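Local coordinates for iron-binding protein (Staphylococcus epidermidis, PDB 4M7O) that probably binds iron, perhaps as a chelate, as the extracellular solute-binding component of an uptake system, at residues F182-S194 with D265-K277. Numbering follows the deposited sequence.
Sequences FNDMLEKLDAKNS and DEGLKDLRDDIYK
Leu189 reaches across to helix 265-275 and lays its isobutyl group against one turn of it: CD1 lies 3.6 Å from the backbone N of Arg272 and also meets the CB atoms of Leu271 and Arg272, while CG sits 3.8 Å from Leu268 CD1. The Leu189 and Leu268 side chains run alongside each other in opposing senses; with chi1 at -172°, the Leu268 CG swings away from its own backbone N, which helps bring CD1 against both Leu189 CG and Met185 CB. The selenomethionine Met185 touches chiefly through its base, CB to Leu271 CD2 at 3.6 Å, the two side chains crossing nearly at a right angle. Farther along, Leu186 CD2 meets Ile275 CD1 at 3.7 Å. Leu186 also touches Met165 of strand 162-168, and Leu268 Val147 of helix 133-152, so the contact joins the chain's last helix to the mixed-sheet lobe.

One polar link joins the segments. Tyr276 OH donates to Leu189 O (2.8 Å), nearly in line with the carbonyl bond (161°). This carbonyl belongs to the Schellman motif closing helix 182-188, with Ala191 N bonded to Leu186 O, Asp190 N to Glu187 O and Asp190 at positive phi.

Helix 182-188 and its following turn thus pack aliphatic side chains on helix 265-275, the short helix segments inclined at 66°, while the phenol gives an otherwise apolar contact a directional bond.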
ATOM      1  N   PHE A 182      -4.398   5.240   4.111  1.00 34.42           N
ATOM      2  CA  PHE A 182      -4.275   6.672   3.868  1.00 36.63           C
ATOM      3  C   PHE A 182      -4.634   7.485   5.101  1.00 39.35           C
ATOM      4  O   PHE A 182      -4.061   8.554   5.317  1.00 41.60           O
ATOM      5  CB  PHE A 182      -5.122   7.101   2.673  1.00 34.95           C
ATOM      6  CG  PHE A 182      -4.734   6.420   1.391  1.00 42.42           C
ATOM      7  CD1 PHE A 182      -3.406   6.371   1.001  1.00 43.43           C
ATOM      8  CD2 PHE A 182      -5.689   5.815   0.586  1.00 44.22           C
ATOM      9  CE1 PHE A 182      -3.024   5.726  -0.177  1.00 39.36           C
ATOM     10  CE2 PHE A 182      -5.317   5.171  -0.595  1.00 47.84           C
ATOM     11  CZ  PHE A 182      -3.985   5.134  -0.975  1.00 41.13           C
ATOM     12  N   ASN A 183      -5.572   6.998   5.914  1.00 38.02           N
ATOM     13  CA  ASN A 183      -5.955   7.759   7.102  1.00 38.81           C
ATOM     14  C   ASN A 183      -4.877   7.702   8.165  1.00 39.87           C
ATOM     15  O   ASN A 183      -4.612   8.699   8.829  1.00 36.61           O
ATOM     16  CB  ASN A 183      -7.297   7.320   7.692  1.00 38.32           C
ATOM     17  CG  ASN A 183      -7.659   8.099   8.941  1.00 42.02           C
ATOM     18  OD1 ASN A 183      -8.149   9.228   8.860  1.00 41.96           O
ATOM     19  ND2 ASN A 183      -7.415   7.502  10.106  1.00 39.93           N
ATOM     20  N   ASP A 184      -4.248   6.539   8.318  1.00 39.36           N
ATOM     21  CA  ASP A 184      -3.196   6.411   9.319  1.00 42.92           C
ATOM     22  C   ASP A 184      -2.009   7.289   8.956  1.00 42.86           C
ATOM     23  O   ASP A 184      -1.382   7.896   9.835  1.00 45.58           O
ATOM     24  CB  ASP A 184      -2.748   4.961   9.487  1.00 39.18           C
ATOM     25  CG  ASP A 184      -1.747   4.796  10.618  1.00 45.71           C
ATOM     26  OD1 ASP A 184      -1.981   5.358  11.709  1.00 47.97           O
ATOM     27  OD2 ASP A 184      -0.720   4.119  10.419  1.00 40.89           O
HETATM   28  N   MSE A 185      -1.711   7.376   7.661  1.00 40.15           N
HETATM   29  CA  MSE A 185      -0.615   8.232   7.205  1.00 43.40           C
HETATM   30  C   MSE A 185      -0.896   9.691   7.563  1.00 43.98           C
HETATM   31  O   MSE A 185      -0.043  10.367   8.141  1.00 48.08           O
HETATM   32  CB  MSE A 185      -0.362   8.060   5.704  1.00 39.69           C
HETATM   33  CG  MSE A 185       0.125   6.670   5.324  1.00 48.32           C
HETATM   34 SE   MSE A 185       0.620   6.562   3.438  0.68 58.28          SE
HETATM   35  CE  MSE A 185      -0.776   5.372   2.831  1.00 92.62           C
ATOM     36  N   LEU A 186      -2.095  10.163   7.238  1.00 38.42           N
ATOM     37  CA  LEU A 186      -2.526  11.498   7.638  1.00 41.63           C
ATOM     38  C   LEU A 186      -2.327  11.744   9.128  1.00 45.64           C
ATOM     39  O   LEU A 186      -1.798  12.785   9.522  1.00 50.74           O
ATOM     40  CB  LEU A 186      -3.998  11.720   7.287  1.00 42.19           C
ATOM     41  CG  LEU A 186      -4.313  11.823   5.795  1.00 38.74           C
ATOM     42  CD1 LEU A 186      -5.825  12.005   5.556  1.00 36.55           C
ATOM     43  CD2 LEU A 186      -3.527  12.976   5.192  1.00 43.90           C
ATOM     44  N   GLU A 187      -2.750  10.794   9.957  1.00 43.54           N
ATOM     45  CA  GLU A 187      -2.680  10.994  11.400  1.00 48.03           C
ATOM     46  C   GLU A 187      -1.234  11.057  11.875  1.00 53.62           C
ATOM     47  O   GLU A 187      -0.906  11.837  12.763  1.00 56.98           O
ATOM     48  CB  GLU A 187      -3.474   9.923  12.150  1.00 51.00           C
ATOM     49  CG  GLU A 187      -4.982   9.984  11.899  1.00 55.26           C
ATOM     50  CD  GLU A 187      -5.764   9.043  12.805  1.00 64.71           C
ATOM     51  OE1 GLU A 187      -5.123   8.239  13.523  1.00 67.60           O
ATOM     52  OE2 GLU A 187      -7.016   9.108  12.797  1.00 67.29           O
ATOM     53  N   LYS A 188      -0.367  10.261  11.262  1.00 45.19           N
ATOM     54  CA  LYS A 188       1.057  10.290  11.595  1.00 47.32           C
ATOM     55  C   LYS A 188       1.686  11.617  11.186  1.00 48.47           C
ATOM     56  O   LYS A 188       2.627  12.093  11.821  1.00 51.36           O
ATOM     57  CB  LYS A 188       1.799   9.123  10.926  1.00 56.11           C
ATOM     58  CG  LYS A 188       1.996   7.914  11.822  1.00 54.92           C
ATOM     59  CD  LYS A 188       0.702   7.543  12.524  1.00 57.08           C
ATOM     60  CE  LYS A 188       0.903   6.405  13.509  1.00 64.10           C
ATOM     61  NZ  LYS A 188      -0.406   5.959  14.065  1.00 63.38           N
ATOM     62  N   LEU A 189       1.146  12.222  10.134  1.00 46.56           N
ATOM     63  CA  LEU A 189       1.669  13.484   9.631  1.00 48.47           C
ATOM     64  C   LEU A 189       0.991  14.674  10.291  1.00 49.76           C
ATOM     65  O   LEU A 189       1.190  15.814   9.874  1.00 60.13           O
ATOM     66  CB  LEU A 189       1.529  13.544   8.109  1.00 45.71           C
ATOM     67  CG  LEU A 189       2.432  12.529   7.399  1.00 47.02           C
ATOM     68  CD1 LEU A 189       2.250  12.589   5.888  1.00 45.00           C
ATOM     69  CD2 LEU A 189       3.877  12.763   7.789  1.00 49.83           C
ATOM     70  N   ASP A 190       0.202  14.395  11.327  1.00 56.00           N
ATOM     71  CA  ASP A 190      -0.543  15.420  12.075  1.00 57.86           C
ATOM     72  C   ASP A 190      -1.434  16.284  11.170  1.00 59.86           C
ATOM     73  O   ASP A 190      -1.526  17.507  11.332  1.00 58.88           O
ATOM     74  CB  ASP A 190       0.398  16.291  12.934  1.00 60.10           C
ATOM     75  CG  ASP A 190      -0.357  17.203  13.909  1.00 73.03           C
ATOM     76  OD1 ASP A 190      -1.313  16.742  14.572  1.00 76.80           O
ATOM     77  OD2 ASP A 190       0.002  18.396  14.003  1.00 75.68           O
ATOM     78  N   ALA A 191      -2.089  15.634  10.215  1.00 56.51           N
ATOM     79  CA  ALA A 191      -3.102  16.290   9.395  1.00 55.26           C
ATOM     80  C   ALA A 191      -4.462  15.683   9.745  1.00 53.48           C
ATOM     81  O   ALA A 191      -4.532  14.607  10.353  1.00 53.33           O
ATOM     82  CB  ALA A 191      -2.794  16.106   7.918  1.00 58.84           C
ATOM     83  N   LYS A 192      -5.539  16.367   9.368  1.00 48.01           N
ATOM     84  CA  LYS A 192      -6.891  15.882   9.642  1.00 45.29           C
ATOM     85  C   LYS A 192      -7.534  15.318   8.368  1.00 44.68           C
ATOM     86  O   LYS A 192      -7.351  15.864   7.279  1.00 44.23           O
ATOM     87  CB  LYS A 192      -7.753  17.002  10.226  1.00 62.80           C
ATOM     88  CG  LYS A 192      -8.999  16.524  10.959  1.00 75.72           C
ATOM     89  CD  LYS A 192     -10.266  16.700  10.130  1.00 79.87           C
ATOM     90  N   ASN A 193      -8.263  14.215   8.505  1.00 42.04           N
ATOM     91  CA  ASN A 193      -8.990  13.628   7.384  1.00 40.09           C
ATOM     92  C   ASN A 193     -10.357  14.296   7.306  1.00 44.49           C
ATOM     93  O   ASN A 193     -11.109  14.272   8.288  1.00 46.23           O
ATOM     94  CB  ASN A 193      -9.127  12.120   7.620  1.00 39.69           C
ATOM     95  CG  ASN A 193      -9.778  11.380   6.456  1.00 36.62           C
ATOM     96  OD1 ASN A 193     -10.575  11.946   5.696  1.00 38.99           O
ATOM     97  ND2 ASN A 193      -9.469  10.090   6.338  1.00 36.05           N
ATOM     98  N   SER A 194     -10.682  14.908   6.164  1.00 44.18           N
ATOM     99  CA  SER A 194     -11.988  15.574   6.003  1.00 48.23           C
ATOM    100  C   SER A 194     -13.149  14.646   6.352  1.00 47.14           C
ATOM    101  O   SER A 194     -14.209  15.099   6.758  1.00 41.44           O
ATOM    102  CB  SER A 194     -12.189  16.054   4.566  1.00 43.71           C
ATOM    103  OG  SER A 194     -11.413  17.189   4.276  1.00 44.86           O
ATOM    104  N   ASP A 265       8.306   4.522   4.234  1.00 35.76           N
ATOM    105  CA  ASP A 265       8.740   5.868   4.596  1.00 37.19           C
ATOM    106  C   ASP A 265       8.739   6.767   3.359  1.00 37.08           C
ATOM    107  O   ASP A 265       8.422   7.955   3.441  1.00 42.16           O
ATOM    108  CB  ASP A 265      10.126   5.849   5.247  1.00 40.45           C
ATOM    109  CG  ASP A 265      11.222   5.440   4.275  1.00 49.31           C
ATOM    110  OD1 ASP A 265      11.215   4.274   3.843  1.00 47.42           O
ATOM    111  OD2 ASP A 265      12.090   6.279   3.947  1.00 60.97           O
ATOM    112  N   GLU A 266       9.072   6.191   2.210  1.00 33.72           N
ATOM    113  CA  GLU A 266       9.080   6.950   0.972  1.00 37.65           C
ATOM    114  C   GLU A 266       7.654   7.368   0.603  1.00 41.07           C
ATOM    115  O   GLU A 266       7.414   8.517   0.227  1.00 38.67           O
ATOM    116  CB  GLU A 266       9.773   6.148  -0.132  1.00 41.11           C
ATOM    117  CG  GLU A 266      11.197   5.737   0.263  1.00 49.29           C
ATOM    118  CD  GLU A 266      11.855   4.772  -0.717  1.00 66.85           C
ATOM    119  OE1 GLU A 266      11.235   4.461  -1.761  1.00 75.29           O
ATOM    120  OE2 GLU A 266      12.996   4.323  -0.438  1.00 69.61           O
ATOM    121  N   GLY A 267       6.702   6.453   0.749  1.00 40.01           N
ATOM    122  CA  GLY A 267       5.303   6.777   0.523  1.00 38.10           C
ATOM    123  C   GLY A 267       4.814   7.853   1.472  1.00 37.48           C
ATOM    124  O   GLY A 267       4.160   8.812   1.050  1.00 39.69           O
ATOM    125  N   LEU A 268       5.142   7.711   2.755  1.00 34.37           N
ATOM    126  CA  LEU A 268       4.770   8.715   3.746  1.00 35.91           C
ATOM    127  C   LEU A 268       5.384  10.065   3.406  1.00 42.12           C
ATOM    128  O   LEU A 268       4.755  11.105   3.614  1.00 40.47           O
ATOM    129  CB  LEU A 268       5.212   8.285   5.145  1.00 36.25           C
ATOM    130  CG  LEU A 268       4.711   9.154   6.298  1.00 40.92           C
ATOM    131  CD1 LEU A 268       3.214   8.976   6.451  1.00 43.20           C
ATOM    132  CD2 LEU A 268       5.414   8.811   7.592  1.00 41.14           C
ATOM    133  N   LYS A 269       6.608  10.051   2.881  1.00 39.27           N
ATOM    134  CA  LYS A 269       7.287  11.294   2.516  1.00 38.48           C
ATOM    135  C   LYS A 269       6.591  12.002   1.366  1.00 40.31           C
ATOM    136  O   LYS A 269       6.522  13.234   1.334  1.00 44.12           O
ATOM    137  CB  LYS A 269       8.739  11.026   2.121  1.00 45.15           C
ATOM    138  CG  LYS A 269       9.547  12.304   1.885  1.00 52.27           C
ATOM    139  CD  LYS A 269      10.931  11.968   1.348  1.00 58.01           C
ATOM    140  CE  LYS A 269      11.762  13.218   1.153  1.00 69.70           C
ATOM    141  NZ  LYS A 269      13.149  12.863   0.707  1.00 77.59           N
ATOM    142  N   ASP A 270       6.093  11.224   0.411  1.00 41.45           N
ATOM    143  CA  ASP A 270       5.379  11.787  -0.733  1.00 49.51           C
ATOM    144  C   ASP A 270       4.162  12.548  -0.250  1.00 46.59           C
ATOM    145  O   ASP A 270       3.942  13.691  -0.637  1.00 47.81           O
ATOM    146  CB  ASP A 270       4.947  10.683  -1.703  1.00 51.48           C
ATOM    147  CG  ASP A 270       6.102  10.148  -2.522  1.00 58.25           C
ATOM    148  OD1 ASP A 270       7.192  10.757  -2.472  1.00 56.96           O
ATOM    149  OD2 ASP A 270       5.919   9.129  -3.229  1.00 69.31           O
ATOM    150  N   LEU A 271       3.386  11.894   0.608  1.00 44.42           N
ATOM    151  CA  LEU A 271       2.187  12.479   1.196  1.00 45.29           C
ATOM    152  C   LEU A 271       2.525  13.735   1.998  1.00 42.32           C
ATOM    153  O   LEU A 271       1.795  14.727   1.954  1.00 43.23           O
ATOM    154  CB  LEU A 271       1.480  11.446   2.082  1.00 41.93           C
ATOM    155  CG  LEU A 271      -0.048  11.496   2.088  1.00 51.11           C
ATOM    156  CD1 LEU A 271      -0.579  11.341   0.675  1.00 46.61           C
ATOM    157  CD2 LEU A 271      -0.609  10.406   2.984  1.00 56.07           C
ATOM    158  N   ARG A 272       3.646  13.698   2.713  1.00 40.78           N
ATOM    159  CA  ARG A 272       4.099  14.848   3.488  1.00 45.73           C
ATOM    160  C   ARG A 272       4.351  16.072   2.603  1.00 47.18           C
ATOM    161  O   ARG A 272       3.933  17.189   2.929  1.00 56.98           O
ATOM    162  CB  ARG A 272       5.377  14.497   4.254  1.00 44.16           C
ATOM    163  CG  ARG A 272       5.899  15.644   5.113  1.00 46.19           C
ATOM    164  CD  ARG A 272       7.372  15.881   4.885  1.00 52.51           C
ATOM    165  NE  ARG A 272       7.821  17.093   5.568  1.00 66.98           N
ATOM    166  CZ  ARG A 272       7.726  18.315   5.054  1.00 72.29           C
ATOM    167  NH1 ARG A 272       8.156  19.365   5.743  1.00 74.11           N
ATOM    168  NH2 ARG A 272       7.202  18.486   3.846  1.00 73.16           N
ATOM    169  N   ASP A 273       5.027  15.856   1.479  1.00 42.08           N
ATOM    170  CA  ASP A 273       5.396  16.952   0.592  1.00 46.55           C
ATOM    171  C   ASP A 273       4.198  17.497  -0.192  1.00 48.69           C
ATOM    172  O   ASP A 273       4.302  18.548  -0.819  1.00 53.18           O
ATOM    173  CB  ASP A 273       6.534  16.533  -0.360  1.00 52.24           C
ATOM    174  CG  ASP A 273       7.848  16.210   0.376  1.00 58.69           C
ATOM    175  OD1 ASP A 273       7.990  16.558   1.571  1.00 62.04           O
ATOM    176  OD2 ASP A 273       8.751  15.612  -0.255  1.00 59.08           O
ATOM    177  N   ASP A 274       3.063  16.790  -0.162  1.00 43.59           N
ATOM    178  CA  ASP A 274       1.828  17.294  -0.774  1.00 43.05           C
ATOM    179  C   ASP A 274       1.010  18.117   0.223  1.00 49.62           C
ATOM    180  O   ASP A 274       0.217  18.978  -0.157  1.00 50.20           O
ATOM    181  CB  ASP A 274       0.975  16.147  -1.322  1.00 46.98           C
ATOM    182  CG  ASP A 274       1.542  15.549  -2.603  1.00 51.66           C
ATOM    183  OD1 ASP A 274       2.393  16.196  -3.244  1.00 56.43           O
ATOM    184  OD2 ASP A 274       1.125  14.434  -2.978  1.00 50.20           O
ATOM    185  N   ILE A 275       1.225  17.845   1.505  1.00 46.86           N
ATOM    186  CA  ILE A 275       0.488  18.498   2.575  1.00 46.80           C
ATOM    187  C   ILE A 275       1.258  19.728   3.053  1.00 54.47           C
ATOM    188  O   ILE A 275       0.674  20.767   3.364  1.00 52.54           O
ATOM    189  CB  ILE A 275       0.270  17.513   3.742  1.00 48.04           C
ATOM    190  CG1 ILE A 275      -0.628  16.360   3.284  1.00 41.38           C
ATOM    191  CG2 ILE A 275      -0.351  18.204   4.936  1.00 54.63           C
ATOM    192  CD1 ILE A 275      -0.723  15.234   4.282  1.00 44.06           C
ATOM    193  N   TYR A 276       2.578  19.609   3.084  1.00 56.64           N
ATOM    194  CA  TYR A 276       3.433  20.687   3.542  1.00 64.07           C
ATOM    195  C   TYR A 276       4.368  21.124   2.414  1.00 72.98           C
ATOM    196  O   TYR A 276       5.439  20.550   2.225  1.00 71.17           O
ATOM    197  CB  TYR A 276       4.205  20.241   4.794  1.00 62.92           C
ATOM    198  CG  TYR A 276       3.292  19.727   5.898  1.00 62.44           C
ATOM    199  CD1 TYR A 276       2.553  20.606   6.675  1.00 62.30           C
ATOM    200  CD2 TYR A 276       3.155  18.365   6.148  1.00 58.84           C
ATOM    201  CE1 TYR A 276       1.706  20.149   7.676  1.00 59.53           C
ATOM    202  CE2 TYR A 276       2.309  17.902   7.156  1.00 59.15           C
ATOM    203  CZ  TYR A 276       1.588  18.802   7.913  1.00 58.40           C
ATOM    204  OH  TYR A 276       0.741  18.370   8.911  1.00 61.36           O
ATOM    205  N   LYS A 277       3.933  22.126   1.647  1.00 81.06           N
ATOM    206  CA  LYS A 277       4.724  22.670   0.540  1.00 85.21           C
ATOM    207  C   LYS A 277       5.782  23.647   1.043  1.00 88.96           C
ATOM    208  O   LYS A 277       6.067  23.708   2.237  1.00 90.76           O
ATOM    209  CB  LYS A 277       3.824  23.370  -0.488  1.00 85.69           C
ATOM    210  CG  LYS A 277       2.917  22.444  -1.303  1.00 82.69           C
ATOM    211  CD  LYS A 277       3.692  21.663  -2.362  1.00 83.10           C
ATOM    212  CE  LYS A 277       2.733  20.910  -3.279  1.00 81.68           C
ATOM    213  NZ  LYS A 277       3.411  20.002  -4.252  1.00 84.42           N
TER